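Shikimate dehydrogenase (Listeria monocytogenes, PDB 3TNL) catalyses the reversible NADPH-linked reduction of 3-dehydroshikimate to shikimate, the fourth of seven steps to chorismate, precursor of the aromatic amino acids. Local coordinates at residues T139-A144 / L286-W291; F230-G235 / D261-P266; G243-P248 / T269-I274. One frame throughout, in Å; residues are numbered along the deposited sequence.

Contact 1. Residues T139-A144 / L286-W291; sequences TGYMRA and LGMMLW. With NAD (nicotinamide-adenine-dinucleotide), chain H.
The guanidinium of Arg143 lies nearly flat over the six-membered ring of Trp291, the planes 26° apart and their centres 4.1 Å from each other, in an off-centre cation-pi stack. It joins helices 137-147 and 286-301, the second of which borders the nicotinamide end of the dinucleotide in this NAD(P)-binding Rossmann-fold enzyme. Two torsions lay the arginine along the indole: CG is anti to the backbone N, and the chain then bends at chi2 (61°). The bend sets Arg143 CG over the five-membered ring as a CH-pi contact, while the charged end continues across the six-membered ring toward CZ3. A salt bridge from NE to Glu147 further fixes the guanidinium.

Close approach of the backbones depends on small residues. The short axes come within 7.2 Å at an angle of 122°, and Ala144 CB rests 3.4 Å from Gly287 C; Gly140, without a side chain, sets its CA against CB of Trp291.

Farther along, Met288 SD meets the edge of the Tyr141 ring, 3.9 Å from CD1, a Met-aromatic contact. The phenol's far end is fixed by hydrogen bonds of OH with Thr231 and Ser260. Extended beyond CG, Met288 also runs alongside the cofactor: its SD approaches the carboxamide, and its terminal CE comes within 3.7 Å of C4N of NAD, the carbon that exchanges hydride in nicotinamide-dependent dehydrogenases.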
# COMPACT_ATOMS: atom_id res chain seq x y z
N THR B 139 -0.78 -13.78 22.83
CA THR B 139 -1.02 -15.06 22.23
C THR B 139 0.28 -15.62 21.64
O THR B 139 0.58 -16.80 21.78
CB THR B 139 -2.17 -14.97 21.20
OG1 THR B 139 -3.38 -14.79 21.95
CG2 THR B 139 -2.27 -16.25 20.33
N GLY B 140 1.07 -14.76 20.99
CA GLY B 140 2.35 -15.18 20.40
C GLY B 140 3.30 -15.69 21.48
O GLY B 140 3.97 -16.71 21.32
N TYR B 141 3.33 -14.97 22.60
CA TYR B 141 4.16 -15.36 23.74
C TYR B 141 3.76 -16.74 24.28
O TYR B 141 4.59 -17.62 24.46
CB TYR B 141 4.09 -14.29 24.85
CG TYR B 141 4.90 -14.67 26.07
CD1 TYR B 141 6.27 -14.38 26.13
CD2 TYR B 141 4.32 -15.31 27.13
CE1 TYR B 141 7.04 -14.78 27.20
CE2 TYR B 141 5.06 -15.70 28.23
CZ TYR B 141 6.42 -15.43 28.26
OH TYR B 141 7.16 -15.81 29.35
N MET B 142 2.47 -16.95 24.48
CA MET B 142 1.98 -18.18 25.02
C MET B 142 2.21 -19.35 24.07
O MET B 142 2.54 -20.45 24.49
CB MET B 142 0.50 -18.03 25.40
CG MET B 142 0.23 -16.98 26.45
SD MET B 142 0.91 -17.33 28.09
CE MET B 142 -0.06 -18.78 28.56
N ARG B 143 2.00 -19.11 22.78
CA ARG B 143 2.18 -20.15 21.79
C ARG B 143 3.62 -20.57 21.73
O ARG B 143 3.93 -21.77 21.64
CB ARG B 143 1.68 -19.65 20.42
CG ARG B 143 1.81 -20.67 19.29
CD ARG B 143 1.02 -21.92 19.54
NE ARG B 143 1.11 -22.83 18.40
CZ ARG B 143 0.35 -22.76 17.30
NH1 ARG B 143 -0.57 -21.81 17.16
NH2 ARG B 143 0.51 -23.65 16.33
N ALA B 144 4.53 -19.60 21.79
CA ALA B 144 5.95 -19.92 21.75
C ALA B 144 6.33 -20.83 22.93
O ALA B 144 7.11 -21.76 22.78
CB ALA B 144 6.78 -18.62 21.75
N LEU B 286 12.28 -14.78 20.49
CA LEU B 286 12.16 -15.01 19.02
C LEU B 286 10.84 -15.70 18.67
O LEU B 286 10.13 -15.26 17.76
CB LEU B 286 13.34 -15.78 18.45
CG LEU B 286 13.32 -15.90 16.91
CD1 LEU B 286 13.44 -14.55 16.24
CD2 LEU B 286 14.45 -16.81 16.48
N GLY B 287 10.48 -16.71 19.43
CA GLY B 287 9.20 -17.43 19.22
C GLY B 287 8.00 -16.49 19.36
O GLY B 287 7.04 -16.56 18.55
N MET B 288 8.02 -15.60 20.35
CA MET B 288 6.96 -14.65 20.55
C MET B 288 6.77 -13.80 19.29
O MET B 288 5.63 -13.55 18.84
CB MET B 288 7.28 -13.72 21.72
CG MET B 288 6.31 -12.60 21.92
SD MET B 288 6.65 -11.62 23.40
CE MET B 288 5.36 -10.41 23.40
N MET B 289 7.89 -13.37 18.72
CA MET B 289 7.86 -12.55 17.51
C MET B 289 7.24 -13.32 16.34
O MET B 289 6.37 -12.79 15.63
CB MET B 289 9.26 -12.02 17.19
CG MET B 289 9.37 -11.13 15.97
SD MET B 289 9.51 -12.09 14.43
CE MET B 289 9.62 -10.77 13.20
N LEU B 290 7.68 -14.56 16.16
CA LEU B 290 7.21 -15.37 15.05
C LEU B 290 5.73 -15.72 15.17
O LEU B 290 5.00 -15.61 14.19
CB LEU B 290 8.03 -16.64 14.97
CG LEU B 290 9.46 -16.40 14.49
CD1 LEU B 290 10.25 -17.65 14.79
CD2 LEU B 290 9.54 -16.04 13.01
N TRP B 291 5.31 -16.13 16.36
CA TRP B 291 3.94 -16.60 16.55
C TRP B 291 2.93 -15.48 16.59
O TRP B 291 1.77 -15.70 16.24
CB TRP B 291 3.81 -17.56 17.73
CG TRP B 291 4.49 -18.87 17.42
CD1 TRP B 291 5.71 -19.30 17.87
CD2 TRP B 291 4.00 -19.90 16.55
NE1 TRP B 291 6.00 -20.54 17.34
CE2 TRP B 291 4.97 -20.93 16.53
CE3 TRP B 291 2.83 -20.05 15.80
CZ2 TRP B 291 4.80 -22.08 15.78
CZ3 TRP B 291 2.66 -21.21 15.07
CH2 TRP B 291 3.65 -22.21 15.05
PA NAD H . 7.34 -0.26 27.29
O1A NAD H . 8.11 1.04 27.02
O2A NAD H . 5.86 -0.28 26.98
O5B NAD H . 7.64 -0.73 28.81
C5B NAD H . 8.93 -0.70 29.42
C4B NAD H . 8.92 -1.56 30.68
O4B NAD H . 10.26 -1.72 31.16
C3B NAD H . 8.21 -0.88 31.84
O3B NAD H . 7.65 -1.92 32.69
C2B NAD H . 9.31 -0.17 32.60
O2B NAD H . 9.02 -0.00 33.98
C1B NAD H . 10.46 -1.14 32.43
N9A NAD H . 11.82 -0.59 32.52
C8A NAD H . 12.43 0.14 31.56
N7A NAD H . 13.69 0.42 31.94
C5A NAD H . 13.92 -0.14 33.16
C6A NAD H . 14.97 -0.22 34.06
N6A NAD H . 16.15 0.34 33.78
N1A NAD H . 14.83 -0.93 35.20
C2A NAD H . 13.64 -1.52 35.51
N3A NAD H . 12.57 -1.48 34.68
C4A NAD H . 12.67 -0.81 33.51
O3 NAD H . 8.12 -1.38 26.46
PN NAD H . 7.49 -2.69 25.75
O1N NAD H . 6.93 -2.36 24.39
O2N NAD H . 6.65 -3.46 26.76
O5D NAD H . 8.80 -3.56 25.40
C5D NAD H . 9.59 -4.07 26.47
C4D NAD H . 10.54 -5.06 25.81
O4D NAD H . 9.77 -6.06 25.12
C3D NAD H . 11.41 -4.39 24.77
O3D NAD H . 12.76 -4.81 24.97
C2D NAD H . 10.87 -4.89 23.44
O2D NAD H . 11.87 -4.91 22.39
C1D NAD H . 10.36 -6.27 23.82
N1N NAD H . 9.31 -6.84 22.97
C2N NAD H . 9.51 -8.03 22.37
C3N NAD H . 8.53 -8.60 21.57
C7N NAD H . 8.72 -9.92 20.90
O7N NAD H . 7.99 -10.14 19.94
N7N NAD H . 9.63 -10.80 21.38
C4N NAD H . 7.31 -7.92 21.39
C5N NAD H . 7.13 -6.69 22.02
C6N NAD H . 8.15 -6.16 22.81

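Contact 2. Residues F230-G235 / D261-P266. With NAD (nicotinamide-adenine-dinucleotide), chain H.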
# COMPACT_ATOMS: atom_id res chain seq x y z
N PHE B 230 9.65 -17.60 35.25
CA PHE B 230 10.05 -16.25 35.59
C PHE B 230 10.36 -15.58 34.25
O PHE B 230 11.20 -16.05 33.51
CB PHE B 230 11.29 -16.24 36.50
CG PHE B 230 11.84 -14.87 36.79
CD1 PHE B 230 11.04 -13.91 37.36
CD2 PHE B 230 13.16 -14.55 36.52
CE1 PHE B 230 11.53 -12.67 37.65
CE2 PHE B 230 13.65 -13.27 36.81
CZ PHE B 230 12.81 -12.33 37.36
N THR B 231 9.70 -14.49 33.98
CA THR B 231 9.81 -13.80 32.70
C THR B 231 10.21 -12.35 32.80
O THR B 231 9.69 -11.62 33.63
CB THR B 231 8.38 -13.80 32.02
OG1 THR B 231 7.96 -15.16 31.84
CG2 THR B 231 8.36 -13.05 30.68
N ASN B 232 11.16 -11.94 31.98
CA ASN B 232 11.48 -10.55 31.84
C ASN B 232 10.69 -9.97 30.67
O ASN B 232 10.81 -10.43 29.54
CB ASN B 232 12.96 -10.29 31.52
CG ASN B 232 13.21 -8.82 31.25
OD1 ASN B 232 12.96 -7.97 32.14
ND2 ASN B 232 13.59 -8.47 30.02
N ALA B 233 9.90 -8.95 30.95
CA ALA B 233 9.15 -8.22 29.92
C ALA B 233 9.43 -6.73 30.05
O ALA B 233 8.54 -5.89 30.00
CB ALA B 233 7.64 -8.55 29.95
N THR B 234 10.70 -6.40 30.31
CA THR B 234 11.17 -5.02 30.34
C THR B 234 12.25 -4.87 29.28
O THR B 234 12.70 -5.88 28.70
CB THR B 234 11.84 -4.61 31.68
OG1 THR B 234 13.10 -5.29 31.80
CG2 THR B 234 10.93 -4.91 32.90
N GLY B 235 12.68 -3.64 29.05
CA GLY B 235 13.80 -3.40 28.14
C GLY B 235 15.17 -3.77 28.71
O GLY B 235 16.19 -3.72 28.00
N ASP B 261 12.67 -14.54 28.36
CA ASP B 261 12.89 -13.11 28.12
C ASP B 261 12.18 -12.75 26.84
O ASP B 261 12.18 -13.54 25.89
CB ASP B 261 14.40 -12.81 28.03
CG ASP B 261 14.75 -11.39 28.48
OD1 ASP B 261 15.74 -11.24 29.25
OD2 ASP B 261 14.00 -10.46 28.13
N VAL B 262 11.52 -11.61 26.82
CA VAL B 262 10.90 -11.09 25.60
C VAL B 262 11.99 -10.58 24.65
O VAL B 262 11.78 -10.49 23.45
CB VAL B 262 9.88 -9.98 25.88
CG1 VAL B 262 8.68 -10.52 26.68
CG2 VAL B 262 10.54 -8.76 26.55
N VAL B 263 13.16 -10.25 25.18
CA VAL B 263 14.26 -9.78 24.35
C VAL B 263 14.85 -10.96 23.51
O VAL B 263 14.97 -12.08 23.99
CB VAL B 263 15.40 -9.17 25.25
CG1 VAL B 263 16.66 -8.83 24.41
CG2 VAL B 263 14.87 -7.97 26.07
N TYR B 264 15.17 -10.70 22.24
CA TYR B 264 15.84 -11.69 21.38
C TYR B 264 17.04 -11.09 20.63
O TYR B 264 17.70 -11.81 19.88
CB TYR B 264 14.86 -12.40 20.43
CG TYR B 264 14.07 -11.51 19.53
CD1 TYR B 264 14.49 -11.26 18.23
CD2 TYR B 264 12.92 -10.89 19.97
CE1 TYR B 264 13.75 -10.44 17.40
CE2 TYR B 264 12.20 -10.06 19.16
CZ TYR B 264 12.61 -9.85 17.87
OH TYR B 264 11.87 -9.00 17.08
N LYS B 265 17.29 -9.81 20.80
CA LYS B 265 18.52 -9.15 20.32
C LYS B 265 19.03 -8.37 21.56
O LYS B 265 18.50 -7.30 21.91
CB LYS B 265 18.30 -8.24 19.10
CG LYS B 265 19.62 -7.77 18.50
CD LYS B 265 19.41 -6.85 17.30
CE LYS B 265 20.73 -6.35 16.75
NZ LYS B 265 20.50 -5.38 15.63
N PRO B 266 20.04 -8.91 22.28
CA PRO B 266 20.78 -10.17 21.95
C PRO B 266 19.98 -11.44 22.16
O PRO B 266 18.98 -11.42 22.88
CB PRO B 266 21.91 -10.15 22.96
CG PRO B 266 21.32 -9.49 24.13
CD PRO B 266 20.52 -8.37 23.56
PA NAD H . 7.34 -0.26 27.29
O1A NAD H . 8.11 1.04 27.02
O2A NAD H . 5.86 -0.28 26.98
O5B NAD H . 7.64 -0.73 28.81
C5B NAD H . 8.93 -0.70 29.42
C4B NAD H . 8.92 -1.56 30.68
O4B NAD H . 10.26 -1.72 31.16
C3B NAD H . 8.21 -0.88 31.84
O3B NAD H . 7.65 -1.92 32.69
C2B NAD H . 9.31 -0.17 32.60
O2B NAD H . 9.02 -0.00 33.98
C1B NAD H . 10.46 -1.14 32.43
N9A NAD H . 11.82 -0.59 32.52
C8A NAD H . 12.43 0.14 31.56
N7A NAD H . 13.69 0.42 31.94
C5A NAD H . 13.92 -0.14 33.16
C6A NAD H . 14.97 -0.22 34.06
N6A NAD H . 16.15 0.34 33.78
N1A NAD H . 14.83 -0.93 35.20
C2A NAD H . 13.64 -1.52 35.51
N3A NAD H . 12.57 -1.48 34.68
C4A NAD H . 12.67 -0.81 33.51
O3 NAD H . 8.12 -1.38 26.46
PN NAD H . 7.49 -2.69 25.75
O1N NAD H . 6.93 -2.36 24.39
O2N NAD H . 6.65 -3.46 26.76
O5D NAD H . 8.80 -3.56 25.40
C5D NAD H . 9.59 -4.07 26.47
C4D NAD H . 10.54 -5.06 25.81
O4D NAD H . 9.77 -6.06 25.12
C3D NAD H . 11.41 -4.39 24.77
O3D NAD H . 12.76 -4.81 24.97
C2D NAD H . 10.87 -4.89 23.44
O2D NAD H . 11.87 -4.91 22.39
C1D NAD H . 10.36 -6.27 23.82
N1N NAD H . 9.31 -6.84 22.97
C2N NAD H . 9.51 -8.03 22.37
C3N NAD H . 8.53 -8.60 21.57
C7N NAD H . 8.72 -9.92 20.90
O7N NAD H . 7.99 -10.14 19.94
N7N NAD H . 9.63 -10.80 21.38
C4N NAD H . 7.31 -7.92 21.39
C5N NAD H . 7.13 -6.69 22.02
C6N NAD H . 8.15 -6.16 22.81
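One carboxylate oxygen, Asp261 OD2, receives two N-H groups from opposite faces of its plane, one from each segment, where adjacent parallel strands of the Rossmann-fold sheet end. Asn232 ND2, from the neighbouring strand, lies 2.8 Å from Asp261 OD2 along an almost straight bond (176°), on the syn side and 30° out of the carboxylate plane. Val263 N, two residues on from the aspartate, closes an Asx turn from above the other face. Both buried side chains point the same way from their bridged strands, their amide and carboxylate planes 73° apart.

The asparagine amide is held at both ends: OD1 accepts from Thr234 OG1 at 2.7 Å, in the carbonyl plane on a lone pair, and ND2 also donates to Thr234 O. Its rotation is therefore set jointly by Asp261 and by the turn that leads Thr234 to the cofactor, where CB lies 3.3 Å from O4B of NAD.

Val262 N extends the pairing with a bond to Asn232 O. Beyond it the chain leaves the sheet and meets the nicotinamide half: CG2 of Val262 packs against the ribose, the Tyr264 ring turns its edge to the carboxamide nitrogen, and Val262 O accepts a hydrogen bond from N7N of NAD at 3.0 Å.

Contact 3. Residues G243-P248 / T269-I274; sequences GETLLP and TRLLEI. With NAD (nicotinamide-adenine-dinucleotide), chain H.
Glu244 O accepts a hydrogen bond from a water 2.7 Å away, and the same water accepts from Leu271 N, linking the loop 243-248 to helix 270-277. The N-terminal part of this helix, with Thr269 as its N-cap through a bond from Leu272 N to OG1, packs against a loop that runs between two strands of the Rossmann-fold sheet.

No direct hydrogen bond joins loop and helix. A second water accepts from both Gly243 N and Arg270 N, so the amides of Arg270 and Leu271 at the start of the helix, which lack a preceding turn to bond to, are bonded to waters shared with the loop.

Side chains make the rest of the contact. Thr245 holds OG1 anti to its own N (chi1 -175°), where it accepts Leu247 N-H at 3.1 Å in an ST turn and lies against CB of Leu271; the methyl CG2 meets Ile274 CD1 tip to tip. Leu247 crosses Leu271 at about a right angle, CB against CD1, and its CD2 reaches Ile274 CG2 at 3.8 Å, while Phe230 of strand 229-232 touches both leucines.

Arg270 lays CB and CG against Gly243 O, then bends at chi2 so that one guanidinium face lies over Ile274 CG1. NH2 bridges to Glu273 OE1, on its anti lone pair, and to Glu277.

Polar groups at the helix start are thus satisfied through water, while direct contact between loop and helix is van der Waals packing, mostly of aliphatic groups, beside the Leu246 that touches the adenine of NAD.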
# COMPACT_ATOMS: atom_id res chain seq x y z
N GLY B 243 23.63 -6.28 28.89
CA GLY B 243 24.56 -6.76 29.93
C GLY B 243 24.03 -6.52 31.34
O GLY B 243 24.66 -6.91 32.30
N GLU B 244 22.89 -5.83 31.45
CA GLU B 244 22.23 -5.57 32.72
C GLU B 244 21.12 -6.57 32.97
O GLU B 244 20.56 -7.16 32.04
CB GLU B 244 21.61 -4.16 32.78
CG GLU B 244 22.59 -2.98 32.55
CD GLU B 244 21.94 -1.62 32.70
OE1 GLU B 244 22.19 -0.73 31.83
OE2 GLU B 244 21.22 -1.44 33.70
N THR B 245 20.83 -6.80 34.26
CA THR B 245 19.73 -7.65 34.66
C THR B 245 19.00 -7.07 35.88
O THR B 245 19.58 -6.31 36.64
CB THR B 245 20.24 -9.09 34.96
OG1 THR B 245 19.11 -9.92 35.24
CG2 THR B 245 21.23 -9.14 36.13
N LEU B 246 17.71 -7.40 35.99
CA LEU B 246 16.91 -7.09 37.18
C LEU B 246 16.92 -8.24 38.21
O LEU B 246 16.39 -8.09 39.29
CB LEU B 246 15.48 -6.78 36.80
CG LEU B 246 15.30 -5.51 35.95
CD1 LEU B 246 13.84 -5.37 35.51
CD2 LEU B 246 15.83 -4.23 36.68
N LEU B 247 17.57 -9.37 37.93
CA LEU B 247 17.59 -10.49 38.89
C LEU B 247 18.59 -10.18 40.00
O LEU B 247 19.77 -9.96 39.70
CB LEU B 247 18.03 -11.78 38.21
CG LEU B 247 18.10 -13.02 39.11
CD1 LEU B 247 16.69 -13.43 39.55
CD2 LEU B 247 18.82 -14.14 38.35
N PRO B 248 18.14 -10.18 41.27
CA PRO B 248 19.08 -9.83 42.34
C PRO B 248 20.14 -10.88 42.66
O PRO B 248 21.27 -10.53 42.96
CB PRO B 248 18.15 -9.60 43.56
CG PRO B 248 16.86 -9.26 42.99
CD PRO B 248 16.75 -10.09 41.76
N THR B 269 20.20 -12.66 26.76
CA THR B 269 20.38 -11.57 27.70
C THR B 269 21.18 -12.05 28.91
O THR B 269 21.39 -13.26 29.08
CB THR B 269 19.10 -11.03 28.23
OG1 THR B 269 18.35 -12.14 28.78
CG2 THR B 269 18.29 -10.32 27.12
N ARG B 270 21.66 -11.11 29.72
CA ARG B 270 22.39 -11.50 30.93
C ARG B 270 21.51 -12.37 31.81
O ARG B 270 22.00 -13.35 32.39
CB ARG B 270 22.95 -10.28 31.67
CG ARG B 270 23.74 -10.59 32.93
CD ARG B 270 24.94 -11.49 32.67
NE ARG B 270 25.56 -11.81 33.95
CZ ARG B 270 26.19 -12.94 34.23
NH1 ARG B 270 26.65 -13.12 35.47
NH2 ARG B 270 26.27 -13.95 33.35
N LEU B 271 20.23 -12.04 31.94
CA LEU B 271 19.30 -12.91 32.69
C LEU B 271 19.36 -14.35 32.16
O LEU B 271 19.42 -15.27 32.97
CB LEU B 271 17.88 -12.37 32.59
CG LEU B 271 16.77 -13.24 33.18
CD1 LEU B 271 16.98 -13.42 34.68
CD2 LEU B 271 15.41 -12.62 32.88
N LEU B 272 19.21 -14.55 30.85
CA LEU B 272 19.26 -15.93 30.30
C LEU B 272 20.60 -16.60 30.56
O LEU B 272 20.62 -17.80 30.82
CB LEU B 272 18.82 -15.98 28.84
CG LEU B 272 17.38 -15.46 28.59
CD1 LEU B 272 17.01 -15.67 27.10
CD2 LEU B 272 16.36 -16.18 29.47
N GLU B 273 21.70 -15.85 30.51
CA GLU B 273 22.99 -16.45 30.83
C GLU B 273 22.98 -16.97 32.28
O GLU B 273 23.44 -18.08 32.54
CB GLU B 273 24.14 -15.43 30.69
CG GLU B 273 24.46 -14.90 29.34
CD GLU B 273 25.68 -13.97 29.35
OE1 GLU B 273 26.29 -13.79 30.44
OE2 GLU B 273 26.07 -13.49 28.24
N ILE B 274 22.54 -16.16 33.22
CA ILE B 274 22.51 -16.55 34.62
C ILE B 274 21.61 -17.76 34.78
O ILE B 274 21.94 -18.71 35.49
CB ILE B 274 22.05 -15.40 35.53
CG1 ILE B 274 23.06 -14.25 35.47
CG2 ILE B 274 21.93 -15.92 36.96
CD1 ILE B 274 22.51 -12.91 36.05
PA NAD H . 7.34 -0.26 27.29
O1A NAD H . 8.11 1.04 27.02
O2A NAD H . 5.86 -0.28 26.98
O5B NAD H . 7.64 -0.73 28.81
C5B NAD H . 8.93 -0.70 29.42
C4B NAD H . 8.92 -1.56 30.68
O4B NAD H . 10.26 -1.72 31.16
C3B NAD H . 8.21 -0.88 31.84
O3B NAD H . 7.65 -1.92 32.69
C2B NAD H . 9.31 -0.17 32.60
O2B NAD H . 9.02 -0.00 33.98
C1B NAD H . 10.46 -1.14 32.43
N9A NAD H . 11.82 -0.59 32.52
C8A NAD H . 12.43 0.14 31.56
N7A NAD H . 13.69 0.42 31.94
C5A NAD H . 13.92 -0.14 33.16
C6A NAD H . 14.97 -0.22 34.06
N6A NAD H . 16.15 0.34 33.78
N1A NAD H . 14.83 -0.93 35.20
C2A NAD H . 13.64 -1.52 35.51
N3A NAD H . 12.57 -1.48 34.68
C4A NAD H . 12.67 -0.81 33.51
O3 NAD H . 8.12 -1.38 26.46
PN NAD H . 7.49 -2.69 25.75
O1N NAD H . 6.93 -2.36 24.39
O2N NAD H . 6.65 -3.46 26.76
O5D NAD H . 8.80 -3.56 25.40
C5D NAD H . 9.59 -4.07 26.47
C4D NAD H . 10.54 -5.06 25.81
O4D NAD H . 9.77 -6.06 25.12
C3D NAD H . 11.41 -4.39 24.77
O3D NAD H . 12.76 -4.81 24.97
C2D NAD H . 10.87 -4.89 23.44
O2D NAD H . 11.87 -4.91 22.39
C1D NAD H . 10.36 -6.27 23.82
N1N NAD H . 9.31 -6.84 22.97
C2N NAD H . 9.51 -8.03 22.37
C3N NAD H . 8.53 -8.60 21.57
C7N NAD H . 8.72 -9.92 20.90
O7N NAD H . 7.99 -10.14 19.94
N7N NAD H . 9.63 -10.80 21.38
C4N NAD H . 7.31 -7.92 21.39
C5N NAD H . 7.13 -6.69 22.02
C6N NAD H . 8.15 -6.16 22.81
O HOH W 1 21.96 -8.48 28.12
O HOH W 2 19.28 -9.41 31.36

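Overall arrangement
The three contacts follow one bound dinucleotide from end to end: contact 1 meets the nicotinamide, contact 2 the ribose portions and the carboxamide, contact 3 the adenine. Contact 2 lies between the other two, its centre about 12 Å from that of contact 1 and about 10 Å from that of contact 3, while contacts 1 and 3 lie about 21 Å apart between centres and do not touch. Tyr264, predicted to bind shikimate, packs its OH against Met289 CG at 3.5 Å, and Val262 CG1 sits 4.0 Å from Met288 SD. Toward contact 3, Asp261 OD1 is probably hydrogen-bonded to Thr269 OG1 at 2.8 Å, and Asn232 CB packs against Leu271 CD2 at 3.6 Å.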